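Local coordinates for GCN5-related N-acetyltransferase (Ralstonia eutropha JMP134, PDB 2Q0Y), which is probably an acyltransferase of the GCN5-related N-acetyltransferase (GNAT) family and binds magnesium and zinc ions, at residues D85-I90 and F123-A128; I68-I73 and A114-R119. All coordinates share one frame; numbering follows the deposited sequence.

Contact 1. Residues D85-I90 and F123-A128. With MG (magnesium ion), chain C; FMT (formic acid), chain I.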
ATOM      1  N   ASP A  85       5.435  11.499  -5.837  1.00 11.85           N
ATOM      2  CA  ASP A  85       5.338  10.126  -6.320  1.00 11.58           C
ATOM      3  C   ASP A  85       5.853   9.141  -5.254  1.00 11.24           C
ATOM      4  O   ASP A  85       6.597   8.186  -5.544  1.00 11.61           O
ATOM      5  CB  ASP A  85       6.103   9.957  -7.638  1.00 12.40           C
ATOM      6  CG  ASP A  85       7.584  10.280  -7.514  1.00 16.00           C
ATOM      7  OD1 ASP A  85       8.029  10.807  -6.461  1.00 17.22           O
ATOM      8  OD2 ASP A  85       8.301  10.022  -8.492  1.00 21.19           O
ATOM      9  N   LYS A  86       5.442   9.383  -4.018  1.00 13.58           N
ATOM     10  CA  LYS A  86       5.876   8.582  -2.879  1.00 14.27           C
ATOM     11  C   LYS A  86       4.872   8.734  -1.738  1.00 13.68           C
ATOM     12  O   LYS A  86       4.079   9.693  -1.707  1.00 12.14           O
ATOM     13  CB  LYS A  86       7.275   8.998  -2.420  1.00 16.15           C
ATOM     14  CG  LYS A  86       7.382  10.437  -1.961  1.00 19.75           C
ATOM     15  CD  LYS A  86       8.839  10.917  -1.873  1.00 22.98           C
ATOM     16  CE  LYS A  86       8.931  12.430  -1.584  1.00 30.01           C
ATOM     17  NZ  LYS A  86      10.361  12.893  -1.432  1.00 31.72           N
ATOM     18  N   ARG A  87       4.902   7.776  -0.815  1.00 12.32           N
ATOM     19  CA  ARG A  87       4.240   7.937   0.461  1.00 13.80           C
ATOM     20  C   ARG A  87       5.049   7.253   1.569  1.00 12.88           C
ATOM     21  O   ARG A  87       5.860   6.360   1.306  1.00 13.35           O
ATOM     22  CB  ARG A  87       2.770   7.483   0.408  1.00 16.86           C
ATOM     23  CG  ARG A  87       2.515   6.161  -0.167  1.00 18.98           C
ATOM     24  CD  ARG A  87       1.016   5.776  -0.061  1.00 16.07           C
ATOM     25  NE  ARG A  87       0.106   6.588  -0.873  1.00 13.37           N
ATOM     26  CZ  ARG A  87      -1.199   6.343  -1.011  1.00 16.47           C
ATOM     27  NH1 ARG A  87      -1.753   5.288  -0.425  1.00 13.99           N
ATOM     28  NH2 ARG A  87      -1.966   7.129  -1.747  1.00 16.06           N
ATOM     29  N   GLY A  88       4.869   7.734   2.789  1.00 11.57           N
ATOM     30  CA  GLY A  88       5.490   7.124   3.952  1.00  9.80           C
ATOM     31  C   GLY A  88       4.765   5.847   4.321  1.00 11.15           C
ATOM     32  O   GLY A  88       3.554   5.714   4.099  1.00 13.27           O
ATOM     33  N   TYR A  89       5.510   4.892   4.870  1.00 11.50           N
ATOM     34  CA  TYR A  89       4.942   3.634   5.331  1.00 10.94           C
ATOM     35  C   TYR A  89       5.561   3.274   6.685  1.00  9.82           C
ATOM     36  O   TYR A  89       6.783   3.280   6.830  1.00 11.80           O
ATOM     37  CB  TYR A  89       5.153   2.501   4.303  1.00 12.72           C
ATOM     38  CG  TYR A  89       4.449   1.231   4.732  1.00 13.30           C
ATOM     39  CD1 TYR A  89       3.069   1.231   4.938  1.00 18.66           C
ATOM     40  CD2 TYR A  89       5.135   0.046   4.938  1.00 16.36           C
ATOM     41  CE1 TYR A  89       2.401   0.108   5.358  1.00 21.36           C
ATOM     42  CE2 TYR A  89       4.458  -1.103   5.364  1.00 15.86           C
ATOM     43  CZ  TYR A  89       3.089  -1.060   5.581  1.00 18.46           C
ATOM     44  OH  TYR A  89       2.355  -2.186   6.004  1.00 19.84           O
ATOM     45  N   ILE A  90       4.711   3.003   7.660  1.00 10.15           N
ATOM     46  CA  ILE A  90       5.130   2.602   8.996  1.00 12.06           C
ATOM     47  C   ILE A  90       4.781   1.134   9.178  1.00 12.18           C
ATOM     48  O   ILE A  90       3.689   0.697   8.818  1.00 10.40           O
ATOM     49  CB  ILE A  90       4.453   3.473  10.094  1.00 11.90           C
ATOM     50  CG1 ILE A  90       4.873   4.934   9.916  1.00 12.45           C
ATOM     51  CG2 ILE A  90       4.789   2.955  11.500  1.00 16.21           C
ATOM     52  CD1 ILE A  90       4.221   5.893  10.859  1.00 12.22           C
ATOM     53  N   PHE A 123       2.295  12.415   2.888  1.00  9.06           N
ATOM     54  CA  PHE A 123       1.225  11.482   3.275  1.00 10.72           C
ATOM     55  C   PHE A 123       1.847  10.158   3.669  1.00 10.35           C
ATOM     56  O   PHE A 123       2.822   9.728   3.049  1.00 12.36           O
ATOM     57  CB  PHE A 123       0.300  11.313   2.063  1.00 10.89           C
ATOM     58  CG  PHE A 123      -0.968  10.547   2.322  1.00 12.31           C
ATOM     59  CD1 PHE A 123      -2.001  11.106   3.058  1.00 14.07           C
ATOM     60  CD2 PHE A 123      -1.147   9.285   1.774  1.00 13.42           C
ATOM     61  CE1 PHE A 123      -3.185  10.403   3.249  1.00 14.13           C
ATOM     62  CE2 PHE A 123      -2.343   8.596   1.964  1.00 10.60           C
ATOM     63  CZ  PHE A 123      -3.343   9.166   2.700  1.00 15.48           C
ATOM     64  N   ALA A 124       1.275   9.509   4.679  1.00 11.58           N
ATOM     65  CA  ALA A 124       1.769   8.216   5.139  1.00  9.88           C
ATOM     66  C   ALA A 124       0.629   7.253   5.419  1.00 10.62           C
ATOM     67  O   ALA A 124      -0.522   7.674   5.686  1.00 10.53           O
ATOM     68  CB  ALA A 124       2.601   8.407   6.391  1.00 10.88           C
ATOM     69  N   VAL A 125       0.962   5.967   5.371  1.00 11.71           N
ATOM     70  CA  VAL A 125       0.009   4.895   5.640  1.00 10.64           C
ATOM     71  C   VAL A 125       0.656   3.847   6.536  1.00 12.39           C
ATOM     72  O   VAL A 125       1.871   3.818   6.699  1.00 11.94           O
ATOM     73  CB  VAL A 125      -0.528   4.223   4.344  1.00 14.67           C
ATOM     74  CG1 VAL A 125      -1.315   5.222   3.476  1.00 12.86           C
ATOM     75  CG2 VAL A 125       0.589   3.603   3.550  1.00 18.06           C
ATOM     76  N   LEU A 126      -0.185   3.023   7.152  1.00 11.89           N
ATOM     77  CA  LEU A 126       0.251   1.897   7.982  1.00 11.86           C
ATOM     78  C   LEU A 126      -0.853   0.857   7.926  1.00 13.02           C
ATOM     79  O   LEU A 126      -1.970   1.182   7.537  1.00 12.21           O
ATOM     80  CB  LEU A 126       0.519   2.353   9.434  1.00 12.44           C
ATOM     81  CG  LEU A 126      -0.591   2.995  10.276  1.00 10.25           C
ATOM     82  CD1 LEU A 126      -1.599   1.985  10.840  1.00 12.78           C
ATOM     83  CD2 LEU A 126       0.030   3.796  11.412  1.00 14.19           C
ATOM     84  N   HIS A 127      -0.551  -0.385   8.294  1.00 14.39           N
ATOM     85  CA  HIS A 127      -1.588  -1.399   8.462  1.00 13.87           C
ATOM     86  C   HIS A 127      -1.677  -1.740   9.932  1.00 14.80           C
ATOM     87  O   HIS A 127      -0.705  -2.222  10.531  1.00 14.93           O
ATOM     88  CB  HIS A 127      -1.287  -2.624   7.620  1.00 16.22           C
ATOM     89  CG  HIS A 127      -1.400  -2.374   6.151  1.00 16.52           C
ATOM     90  ND1 HIS A 127      -0.315  -2.058   5.369  1.00 21.17           N
ATOM     91  CD2 HIS A 127      -2.469  -2.397   5.321  1.00 24.69           C
ATOM     92  CE1 HIS A 127      -0.707  -1.900   4.117  1.00 20.04           C
ATOM     93  NE2 HIS A 127      -2.012  -2.085   4.065  1.00 23.30           N
ATOM     94  N   ALA A 128      -2.820  -1.429  10.527  1.00 14.37           N
ATOM     95  CA  ALA A 128      -2.969  -1.514  11.971  1.00 16.50           C
ATOM     96  C   ALA A 128      -3.278  -2.932  12.416  1.00 20.83           C
ATOM     97  O   ALA A 128      -3.799  -3.730  11.646  1.00 22.74           O
ATOM     98  CB  ALA A 128      -4.053  -0.589  12.434  1.00 17.03           C
TER
HETATM   99 MG    MG C 154      -1.918  -0.648   2.174  1.00 19.61          MG
HETATM  100  C   FMT I 160      10.123  16.555  -0.454  1.00 56.49           C
HETATM  101  O1  FMT I 160       9.129  17.286  -0.353  1.00 55.19           O
HETATM  102  O2  FMT I 160      10.019  15.327  -0.580  1.00 56.45           O
HETATM  103  O   HOH W   1       3.554  11.637   0.172  1.00 12.77           O
HETATM  104  O   HOH W   2       2.151  -1.457   8.688  1.00 15.46           O
HETATM  105  O   HOH W   3      -0.379  -0.275   0.747  0.50 18.58           O

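Contact 2. Residues I68-I73 and A114-R119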
ATOM      1  N   ILE A  68      10.300   0.388  15.874  1.00 10.32           N
ATOM      2  CA  ILE A  68       9.397   0.769  14.801  1.00  9.07           C
ATOM      3  C   ILE A  68      10.189   0.829  13.501  1.00  8.83           C
ATOM      4  O   ILE A  68      11.407   1.087  13.500  1.00 10.21           O
ATOM      5  CB  ILE A  68       8.679   2.101  15.116  1.00 10.09           C
ATOM      6  CG1 ILE A  68       7.462   2.321  14.195  1.00 12.24           C
ATOM      7  CG2 ILE A  68       9.674   3.277  15.063  1.00 13.60           C
ATOM      8  CD1 ILE A  68       6.570   3.473  14.679  1.00 13.03           C
ATOM      9  N   GLY A  69       9.501   0.544  12.400  1.00  8.86           N
ATOM     10  CA  GLY A  69      10.106   0.591  11.072  1.00 10.02           C
ATOM     11  C   GLY A  69       9.431   1.643  10.214  1.00 10.83           C
ATOM     12  O   GLY A  69       8.231   1.899  10.366  1.00 11.60           O
ATOM     13  N   LEU A  70      10.187   2.223   9.286  1.00 12.55           N
ATOM     14  CA  LEU A  70       9.638   3.179   8.337  1.00 14.34           C
ATOM     15  C   LEU A  70      10.320   3.082   6.978  1.00 14.48           C
ATOM     16  O   LEU A  70      11.503   2.782   6.876  1.00 14.90           O
ATOM     17  CB  LEU A  70       9.701   4.613   8.885  1.00 15.56           C
ATOM     18  CG  LEU A  70      11.022   5.331   9.094  1.00 22.10           C
ATOM     19  CD1 LEU A  70      11.487   6.134   7.848  1.00 27.97           C
ATOM     20  CD2 LEU A  70      10.901   6.286  10.309  1.00 21.89           C
HETATM   21  N   MSE A  71       9.522   3.316   5.950  1.00 13.90           N
HETATM   22  CA  MSE A  71       9.961   3.303   4.573  1.00 14.84           C
HETATM   23  C   MSE A  71       9.295   4.457   3.861  1.00 13.55           C
HETATM   24  O   MSE A  71       8.284   4.979   4.317  1.00 12.71           O
HETATM   25  CB  MSE A  71       9.553   1.993   3.908  1.00 15.13           C
HETATM   26  CG  MSE A  71      10.021   0.750   4.646  1.00 17.21           C
HETATM   27 SE   MSE A  71       9.284  -0.828   3.811  0.75 21.20          SE
HETATM   28  CE  MSE A  71      10.403  -0.783   2.478  1.00 19.46           C
ATOM     29  N   VAL A  72       9.898   4.873   2.759  1.00 13.05           N
ATOM     30  CA  VAL A  72       9.264   5.814   1.841  1.00 13.36           C
ATOM     31  C   VAL A  72       9.120   5.010   0.559  1.00 14.16           C
ATOM     32  O   VAL A  72      10.116   4.653  -0.073  1.00 15.35           O
ATOM     33  CB  VAL A  72      10.105   7.074   1.643  1.00 14.50           C
ATOM     34  CG1 VAL A  72       9.455   8.014   0.631  1.00 18.78           C
ATOM     35  CG2 VAL A  72      10.295   7.784   2.971  1.00 16.37           C
ATOM     36  N   ILE A  73       7.887   4.669   0.212  1.00 13.43           N
ATOM     37  CA  ILE A  73       7.636   3.794  -0.920  1.00 14.76           C
ATOM     38  C   ILE A  73       7.235   4.578  -2.151  1.00 14.78           C
ATOM     39  O   ILE A  73       6.601   5.633  -2.052  1.00 13.18           O
ATOM     40  CB  ILE A  73       6.604   2.722  -0.586  1.00 15.01           C
ATOM     41  CG1 ILE A  73       5.245   3.323  -0.277  1.00 13.01           C
ATOM     42  CG2 ILE A  73       7.089   1.919   0.638  1.00 16.49           C
ATOM     43  CD1 ILE A  73       4.157   2.279  -0.033  1.00 17.08           C
ATOM     44  N   ALA A 114       7.740  12.384  12.703  1.00 12.17           N
ATOM     45  CA  ALA A 114       8.681  13.510  12.630  1.00 13.25           C
ATOM     46  C   ALA A 114       9.753  13.281  11.568  1.00 13.29           C
ATOM     47  O   ALA A 114      10.177  14.222  10.899  1.00 12.50           O
ATOM     48  CB  ALA A 114       9.330  13.741  13.970  1.00 14.53           C
ATOM     49  N   GLU A 115      10.196  12.031  11.433  1.00 12.35           N
ATOM     50  CA  GLU A 115      11.156  11.666  10.405  1.00 11.33           C
ATOM     51  C   GLU A 115      10.559  11.896   9.017  1.00 11.88           C
ATOM     52  O   GLU A 115      11.206  12.472   8.157  1.00 11.55           O
ATOM     53  CB  GLU A 115      11.612  10.220  10.589  1.00 12.01           C
ATOM     54  CG  GLU A 115      12.637   9.775   9.595  1.00 13.67           C
ATOM     55  CD  GLU A 115      13.983  10.466   9.774  1.00 15.08           C
ATOM     56  OE1 GLU A 115      14.269  10.931  10.887  1.00 14.37           O
ATOM     57  OE2 GLU A 115      14.750  10.537   8.778  1.00 18.01           O
ATOM     58  N   PHE A 116       9.305  11.492   8.813  1.00  9.94           N
ATOM     59  CA  PHE A 116       8.622  11.769   7.547  1.00 10.16           C
ATOM     60  C   PHE A 116       8.525  13.281   7.286  1.00  9.44           C
ATOM     61  O   PHE A 116       8.731  13.737   6.163  1.00  9.61           O
ATOM     62  CB  PHE A 116       7.207  11.164   7.520  1.00 10.71           C
ATOM     63  CG  PHE A 116       7.167   9.663   7.398  1.00 10.65           C
ATOM     64  CD1 PHE A 116       8.102   8.959   6.640  1.00 13.64           C
ATOM     65  CD2 PHE A 116       6.162   8.959   8.025  1.00 12.75           C
ATOM     66  CE1 PHE A 116       8.043   7.586   6.540  1.00 16.11           C
ATOM     67  CE2 PHE A 116       6.106   7.565   7.929  1.00 14.49           C
ATOM     68  CZ  PHE A 116       7.048   6.891   7.182  1.00 11.31           C
ATOM     69  N   ALA A 117       8.243  14.053   8.329  1.00  8.57           N
ATOM     70  CA  ALA A 117       8.160  15.511   8.199  1.00  9.31           C
ATOM     71  C   ALA A 117       9.504  16.116   7.774  1.00  9.45           C
ATOM     72  O   ALA A 117       9.556  16.958   6.890  1.00 10.75           O
ATOM     73  CB  ALA A 117       7.676  16.147   9.457  1.00 11.04           C
ATOM     74  N   GLU A 118      10.574  15.682   8.426  1.00  9.89           N
ATOM     75  CA  GLU A 118      11.928  16.094   8.084  1.00 11.50           C
ATOM     76  C   GLU A 118      12.253  15.790   6.623  1.00 10.88           C
ATOM     77  O   GLU A 118      12.940  16.576   5.961  1.00 13.01           O
ATOM     78  CB  GLU A 118      12.921  15.372   8.999  1.00 11.19           C
ATOM     79  CG  GLU A 118      14.390  15.625   8.701  1.00 13.55           C
ATOM     80  CD  GLU A 118      15.302  14.771   9.581  1.00 17.10           C
ATOM     81  OE1 GLU A 118      14.843  13.738  10.067  1.00 18.98           O
ATOM     82  OE2 GLU A 118      16.464  15.137   9.809  1.00 23.69           O
ATOM     83  N   ARG A 119      11.748  14.664   6.133  1.00 10.25           N
ATOM     84  CA  ARG A 119      11.977  14.232   4.769  1.00 11.62           C
ATOM     85  C   ARG A 119      11.009  14.872   3.766  1.00 12.91           C
ATOM     86  O   ARG A 119      11.094  14.599   2.564  1.00 13.13           O
ATOM     87  CB  ARG A 119      11.919  12.701   4.695  1.00 12.88           C
ATOM     88  CG  ARG A 119      13.032  12.007   5.472  1.00 13.64           C
ATOM     89  CD  ARG A 119      12.860  10.506   5.391  1.00 16.34           C
ATOM     90  NE  ARG A 119      13.849   9.796   6.195  1.00 13.32           N
ATOM     91  CZ  ARG A 119      14.286   8.567   5.955  1.00 20.93           C
ATOM     92  NH1 ARG A 119      13.857   7.886   4.896  1.00 24.81           N
ATOM     93  NH2 ARG A 119      15.163   8.008   6.781  1.00 20.67           N
TER
HETATM   94  O   HOH W   4      13.500   5.002   5.406  1.00 30.97           O

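Contact 1. Residues D85-I90 and F123-A128
Gly88 and Ala124 face each other where two parallel strands, 86-90 and 123-127, come closest, with 4.1 Å between the CA of Gly88 and the CA of Ala124. A residue without a side chain beside one with only a methyl lets the backbones draw together here. Gly88 N gives a hydrogen bond to Phe123 O, and Gly88 O takes one from Val125 N at 2.9 Å. Next along, Ile90 N bonds Val125 O at 3.1 Å. Tyr89 and Val125 share the other face, CD1 of the ring lying 3.7 Å from Val125 CG2. Arg87 presents a guanidinium face to Phe123 CE2; His81 binds Arg87 NE, and Trp75 makes a cation-pi contact.

The Lys86 end is looser: a water bridges Lys86 O and, weakly, Phe123 N, while the extended Lys86 chain leads away to a formic acid molecule, probably from the crystallisation liquor. The far end is hydrated but firmly bonded. There another water joins Tyr89 OH, Ile90 O and His127 N. Tyr89, its ring swung away from its own amide nitrogen (chi1 -175°), brings its hydroxyl to His127 ND1, which donates a 2.7 Å bond in the imidazole plane. His127 NE2 binds magnesium at 2.4 Å, with Glu146 of each subunit also binding the metal. Tyr89 is thus a second-shell residue that helps fix the rotation of the metal-binding imidazole.

Contact 2. Residues I68-I73 and A114-R119
Leu70 carries most of what strand 68-73 offers to helix 114-118. Its CB lies 3.9 Å from Phe116 CZ, as the two side chains slide past each other in opposite directions. Beyond CB the chain turns at chi1 68°, which puts CG between the backbone N and the carbonyl carbon and spreads the two methyls over the helix. CD1 approaches Phe116 CE1 at 4.0 Å and also sits over one face of the Arg119 guanidinium, offset toward its rim. CD2 meets the aliphatic part of Glu115, 4.0 Å from CG.

This is helix-on-sheet packing in a GNAT domain: helix 104-118, the connection of a beta-alpha-beta unit, lies against the central sheet, and its last turn covers residues 70-72 of strand 63-74. A leucine suits such a place because its branched end can touch two residues of that turn and Arg119 just beyond it. Phe116 reaches further, its CE1 coming 3.4 Å from Met71 O and 4.2 Å from Val72 CG2.

Beyond the leucine the chemistry becomes polar. Arg119 NE forms a salt bridge with Glu115 OE2, 2.8 Å long, received on the anti lone pair and nearly in the guanidinium plane. Arg119 NH1 holds a water that bonds weakly to Leu70 O.

Overall arrangement
Strands 63-74 and 86-95 are antiparallel neighbours in one sheet, so the two contacts adjoin, their centres about 9 Å apart. Tyr89 N lies 2.8 Å from Met71 O, a probable backbone hydrogen bond. Contact 1 is buried and pairs the first and last strands of a beta-alpha-beta unit; contact 2, only partly buried, sets the unit's connecting helix on the neighbouring strand. Phe116 links them, since it packs against Ile90 and Ala124 as well. Backbone bonds dominate contact 1, whereas contact 2 relies on apolar packing edged by charge. Strand 123-127 pairs antiparallel with the second subunit, continuing the sheet across the interface where the magnesium is shared; contact 2 meets that subunit by packing, as Phe116 does on its Ile151.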